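Local coordinates for protein TETR family transcriptional repressor LFRR (Mycobacterium smegmatis, PDB 2V57) that represses transcription of the lfrRA operon, which encodes an efflux pump and its regulator, by binding directly to the lfrR-lfrA promoter region, at residues L60-S71 with L99-E109. Sequence-based numbering, arbitrary orientation.
With SO4 (sulfate ion), chain G.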
loop_
_atom_site.group_PDB
_atom_site.type_symbol
_atom_site.label_atom_id
_atom_site.label_comp_id
_atom_site.label_asym_id
_atom_site.label_seq_id
_atom_site.Cartn_x
_atom_site.Cartn_y
_atom_site.Cartn_z
ATOM N N LEU B 60 -7.192 -14.735 -7.294
ATOM C CA LEU B 60 -6.727 -13.454 -6.776
ATOM C C LEU B 60 -7.658 -12.312 -7.187
ATOM O O LEU B 60 -7.983 -11.439 -6.377
ATOM C CB LEU B 60 -5.287 -13.183 -7.248
ATOM C CG LEU B 60 -4.121 -13.514 -6.301
ATOM C CD1 LEU B 60 -4.373 -14.736 -5.421
ATOM C CD2 LEU B 60 -2.780 -13.633 -7.062
ATOM N N ARG B 61 -8.071 -12.313 -8.452
ATOM C CA ARG B 61 -9.011 -11.314 -8.934
ATOM C C ARG B 61 -10.396 -11.457 -8.270
ATOM O O ARG B 61 -10.997 -10.468 -7.807
ATOM C CB ARG B 61 -9.070 -11.354 -10.465
ATOM C CG ARG B 61 -7.681 -11.103 -11.111
ATOM C CD ARG B 61 -7.569 -11.776 -12.484
ATOM N NE ARG B 61 -6.175 -11.855 -12.922
ATOM C CZ ARG B 61 -5.689 -11.173 -13.952
ATOM N NH1 ARG B 61 -6.499 -10.398 -14.646
ATOM N NH2 ARG B 61 -4.410 -11.277 -14.295
ATOM N N ALA B 62 -10.890 -12.689 -8.173
ATOM C CA ALA B 62 -12.127 -12.953 -7.416
ATOM C C ALA B 62 -12.078 -12.500 -5.941
ATOM O O ALA B 62 -13.050 -11.939 -5.421
ATOM C CB ALA B 62 -12.492 -14.434 -7.491
ATOM N N LEU B 63 -10.953 -12.739 -5.271
ATOM C CA LEU B 63 -10.820 -12.365 -3.865
ATOM C C LEU B 63 -10.885 -10.844 -3.757
ATOM O O LEU B 63 -11.557 -10.292 -2.878
ATOM C CB LEU B 63 -9.478 -12.865 -3.312
ATOM C CG LEU B 63 -9.056 -12.462 -1.890
ATOM C CD1 LEU B 63 -9.953 -13.107 -0.882
ATOM C CD2 LEU B 63 -7.597 -12.848 -1.611
ATOM N N ALA B 64 -10.183 -10.172 -4.667
ATOM C CA ALA B 64 -10.141 -8.709 -4.676
ATOM C C ALA B 64 -11.539 -8.126 -4.910
ATOM O O ALA B 64 -11.971 -7.213 -4.195
ATOM C CB ALA B 64 -9.113 -8.197 -5.718
ATOM N N ARG B 65 -12.256 -8.637 -5.907
ATOM C CA ARG B 65 -13.670 -8.305 -6.039
ATOM C C ARG B 65 -14.448 -8.512 -4.708
ATOM O O ARG B 65 -15.147 -7.614 -4.229
ATOM C CB ARG B 65 -14.326 -9.088 -7.197
ATOM C CG ARG B 65 -13.902 -8.639 -8.615
ATOM C CD ARG B 65 -14.841 -9.246 -9.669
ATOM N NE ARG B 65 -14.749 -10.711 -9.771
ATOM C CZ ARG B 65 -13.799 -11.351 -10.464
ATOM N NH1 ARG B 65 -13.801 -12.673 -10.547
ATOM N NH2 ARG B 65 -12.845 -10.669 -11.088
ATOM N N HIS B 66 -14.306 -9.685 -4.104
ATOM C CA HIS B 66 -15.039 -10.013 -2.884
ATOM C C HIS B 66 -14.735 -9.034 -1.744
ATOM O O HIS B 66 -15.667 -8.540 -1.091
ATOM C CB HIS B 66 -14.762 -11.465 -2.454
ATOM C CG HIS B 66 -15.491 -11.881 -1.201
ATOM N ND1 HIS B 66 -16.865 -11.950 -1.121
ATOM C CD2 HIS B 66 -15.025 -12.267 0.010
ATOM C CE1 HIS B 66 -17.213 -12.350 0.092
ATOM N NE2 HIS B 66 -16.115 -12.548 0.795
ATOM N N VAL B 67 -13.450 -8.735 -1.524
ATOM C CA VAL B 67 -13.059 -7.759 -0.517
ATOM C C VAL B 67 -13.590 -6.355 -0.788
ATOM O O VAL B 67 -14.046 -5.687 0.140
ATOM C CB VAL B 67 -11.522 -7.724 -0.285
ATOM C CG1 VAL B 67 -11.159 -6.633 0.717
ATOM C CG2 VAL B 67 -11.043 -9.092 0.219
ATOM N N HIS B 68 -13.515 -5.891 -2.039
ATOM C CA HIS B 68 -14.132 -4.608 -2.392
ATOM C C HIS B 68 -15.638 -4.623 -2.087
ATOM O O HIS B 68 -16.187 -3.635 -1.573
ATOM C CB HIS B 68 -13.896 -4.259 -3.864
ATOM C CG HIS B 68 -14.500 -2.957 -4.276
ATOM N ND1 HIS B 68 -14.037 -1.743 -3.815
ATOM C CD2 HIS B 68 -15.546 -2.677 -5.090
ATOM C CE1 HIS B 68 -14.761 -0.772 -4.339
ATOM N NE2 HIS B 68 -15.681 -1.312 -5.120
ATOM N N ASP B 69 -16.296 -5.747 -2.378
ATOM C CA ASP B 69 -17.717 -5.928 -2.024
ATOM C C ASP B 69 -17.948 -5.783 -0.510
ATOM O O ASP B 69 -18.903 -5.125 -0.066
ATOM C CB ASP B 69 -18.222 -7.321 -2.412
ATOM C CG ASP B 69 -18.381 -7.518 -3.906
ATOM O OD1 ASP B 69 -18.460 -6.526 -4.675
ATOM O OD2 ASP B 69 -18.442 -8.704 -4.298
ATOM N N LEU B 70 -17.100 -6.440 0.277
ATOM C CA LEU B 70 -17.217 -6.388 1.735
ATOM C C LEU B 70 -17.019 -4.973 2.237
ATOM O O LEU B 70 -17.691 -4.537 3.175
ATOM C CB LEU B 70 -16.196 -7.297 2.384
ATOM C CG LEU B 70 -16.394 -8.789 2.137
ATOM C CD1 LEU B 70 -15.163 -9.563 2.610
ATOM C CD2 LEU B 70 -17.640 -9.240 2.844
ATOM N N SER B 71 -16.095 -4.264 1.601
ATOM C CA SER B 71 -15.785 -2.888 1.972
ATOM C C SER B 71 -17.006 -1.985 1.780
ATOM O O SER B 71 -17.351 -1.172 2.657
ATOM C CB SER B 71 -14.609 -2.384 1.147
ATOM O OG SER B 71 -14.411 -1.007 1.359
ATOM N N LEU B 99 -12.111 -5.354 8.220
ATOM C CA LEU B 99 -11.921 -6.187 7.038
ATOM C C LEU B 99 -10.650 -7.023 7.206
ATOM O O LEU B 99 -10.523 -8.087 6.608
ATOM C CB LEU B 99 -11.817 -5.336 5.756
ATOM C CG LEU B 99 -13.014 -4.466 5.336
ATOM C CD1 LEU B 99 -12.641 -3.479 4.230
ATOM C CD2 LEU B 99 -14.185 -5.341 4.903
ATOM N N GLY B 100 -9.696 -6.527 7.993
ATOM C CA GLY B 100 -8.480 -7.270 8.262
ATOM C C GLY B 100 -7.366 -7.032 7.253
ATOM O O GLY B 100 -7.536 -6.314 6.267
ATOM N N PRO B 101 -6.200 -7.636 7.507
ATOM C CA PRO B 101 -4.998 -7.400 6.709
ATOM C C PRO B 101 -5.062 -7.926 5.277
ATOM O O PRO B 101 -4.120 -7.659 4.541
ATOM C CB PRO B 101 -3.906 -8.135 7.508
ATOM C CG PRO B 101 -4.660 -9.168 8.294
ATOM C CD PRO B 101 -5.914 -8.462 8.694
ATOM N N ILE B 102 -6.109 -8.642 4.870
ATOM C CA ILE B 102 -6.181 -9.058 3.461
ATOM C C ILE B 102 -6.261 -7.825 2.551
ATOM O O ILE B 102 -5.880 -7.853 1.372
ATOM C CB ILE B 102 -7.356 -10.038 3.176
ATOM C CG1 ILE B 102 -7.158 -10.735 1.817
ATOM C CG2 ILE B 102 -8.707 -9.323 3.250
ATOM C CD1 ILE B 102 -5.943 -11.676 1.799
ATOM N N VAL B 103 -6.737 -6.718 3.106
ATOM C CA VAL B 103 -6.789 -5.472 2.339
ATOM C C VAL B 103 -5.403 -5.033 1.842
ATOM O O VAL B 103 -5.292 -4.448 0.771
ATOM C CB VAL B 103 -7.502 -4.337 3.125
ATOM C CG1 VAL B 103 -7.495 -3.033 2.326
ATOM C CG2 VAL B 103 -8.929 -4.774 3.490
ATOM N N LEU B 104 -4.351 -5.340 2.601
ATOM C CA LEU B 104 -2.988 -5.053 2.162
ATOM C C LEU B 104 -2.629 -5.882 0.944
ATOM O O LEU B 104 -1.828 -5.472 0.090
ATOM C CB LEU B 104 -1.985 -5.374 3.272
ATOM C CG LEU B 104 -2.067 -4.547 4.557
ATOM C CD1 LEU B 104 -1.320 -5.265 5.670
ATOM C CD2 LEU B 104 -1.498 -3.147 4.334
ATOM N N PHE B 105 -3.199 -7.075 0.876
ATOM C CA PHE B 105 -2.906 -7.956 -0.249
ATOM C C PHE B 105 -3.632 -7.457 -1.503
ATOM O O PHE B 105 -3.039 -7.419 -2.587
ATOM C CB PHE B 105 -3.271 -9.413 0.100
ATOM C CG PHE B 105 -2.887 -10.437 -0.960
ATOM C CD1 PHE B 105 -1.694 -11.129 -0.881
ATOM C CD2 PHE B 105 -3.760 -10.746 -1.997
ATOM C CE1 PHE B 105 -1.352 -12.094 -1.833
ATOM C CE2 PHE B 105 -3.422 -11.706 -2.952
ATOM C CZ PHE B 105 -2.211 -12.377 -2.867
ATOM N N VAL B 106 -4.894 -7.039 -1.367
ATOM C CA VAL B 106 -5.683 -6.721 -2.562
ATOM C C VAL B 106 -5.702 -5.249 -3.001
ATOM O O VAL B 106 -6.088 -4.950 -4.123
ATOM C CB VAL B 106 -7.144 -7.238 -2.469
ATOM C CG1 VAL B 106 -7.154 -8.743 -2.156
ATOM C CG2 VAL B 106 -7.946 -6.441 -1.429
ATOM N N TYR B 107 -5.273 -4.339 -2.134
ATOM C CA TYR B 107 -5.382 -2.907 -2.431
ATOM C C TYR B 107 -4.818 -2.483 -3.794
ATOM O O TYR B 107 -5.506 -1.830 -4.572
ATOM C CB TYR B 107 -4.749 -2.067 -1.316
ATOM C CG TYR B 107 -4.924 -0.577 -1.532
ATOM C CD1 TYR B 107 -6.153 0.045 -1.303
ATOM C CD2 TYR B 107 -3.869 0.204 -1.967
ATOM C CE1 TYR B 107 -6.320 1.404 -1.515
ATOM C CE2 TYR B 107 -4.024 1.569 -2.170
ATOM C CZ TYR B 107 -5.250 2.164 -1.942
ATOM O OH TYR B 107 -5.398 3.528 -2.147
ATOM N N TYR B 108 -3.586 -2.884 -4.084
ATOM C CA TYR B 108 -2.861 -2.409 -5.274
ATOM C C TYR B 108 -2.911 -3.457 -6.394
ATOM O O TYR B 108 -2.227 -3.337 -7.408
ATOM C CB TYR B 108 -1.400 -2.082 -4.891
ATOM C CG TYR B 108 -0.681 -1.163 -5.858
ATOM C CD1 TYR B 108 -1.141 0.135 -6.095
ATOM C CD2 TYR B 108 0.470 -1.592 -6.538
ATOM C CE1 TYR B 108 -0.488 0.981 -7.005
ATOM C CE2 TYR B 108 1.138 -0.753 -7.439
ATOM C CZ TYR B 108 0.652 0.534 -7.668
ATOM O OH TYR B 108 1.297 1.366 -8.565
ATOM N N GLU B 109 -3.733 -4.485 -6.194
ATOM C CA GLU B 109 -3.826 -5.592 -7.145
ATOM C C GLU B 109 -4.194 -5.254 -8.607
ATOM O O GLU B 109 -3.665 -5.883 -9.526
ATOM C CB GLU B 109 -4.775 -6.665 -6.602
ATOM C CG GLU B 109 -4.921 -7.863 -7.511
ATOM C CD GLU B 109 -5.417 -9.094 -6.774
ATOM O OE1 GLU B 109 -6.563 -9.529 -7.046
ATOM O OE2 GLU B 109 -4.658 -9.617 -5.921
HETATM S S SO4 G . -16.112 -15.105 -8.639
HETATM O O1 SO4 G . -15.773 -13.695 -8.669
HETATM O O2 SO4 G . -15.949 -15.664 -7.309
HETATM O O3 SO4 G . -17.506 -15.318 -9.057
HETATM O O4 SO4 G . -15.205 -15.783 -9.568
#
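L99 straddles the backbone of helix 56-77 at L70 and S71: its CD2 lies 3.8 Å from L70 CB, while CD1 packs on S71 CB. In this all-helical TetR-family repressor, that long helix links the N-terminal DNA-binding helices to the C-terminal domain, and the axis of the short helix 102-106 crosses that of residues 60-71 at -124°, 10.0 Å away at closest approach. G100, at positive phi (88°), ends the preceding helical run and turns the chain into the short helix.

I102 then divides its branches. CD1 meets L63 CD2 tip to tip at 4.0 Å, and CG2 touches V67 CG2; L63 and I102 both also pack on M24 of helix 11-27, which ties this layer to the DNA-binding domain. V103 contributes less, just CG2 against V67 CG1, and its other contacts include Y160 of helix 147-164. With CG anti to the backbone N (chi1 -175°), F105 carries its ring to L60, whose CG sits at the ring edge 3.9 Å from CE2. V106 is central: CG1 lies over A64 CA, CG2 reaches V67 CG1 at 3.9 Å, and the small A64 side chain is matched by a separation of 5.3 Å between A64 CA and V106 CA, the shortest along the register. Next, Y107 and Y108 turn to the second subunit, where their hydroxyls hydrogen-bond E161 and K164.

E109 returns to helix 56-77 as a new helix starts. Its side chain, extended beyond CG, crosses L60 at about a right angle, with E109 OE2 3.9 Å from L60 CB.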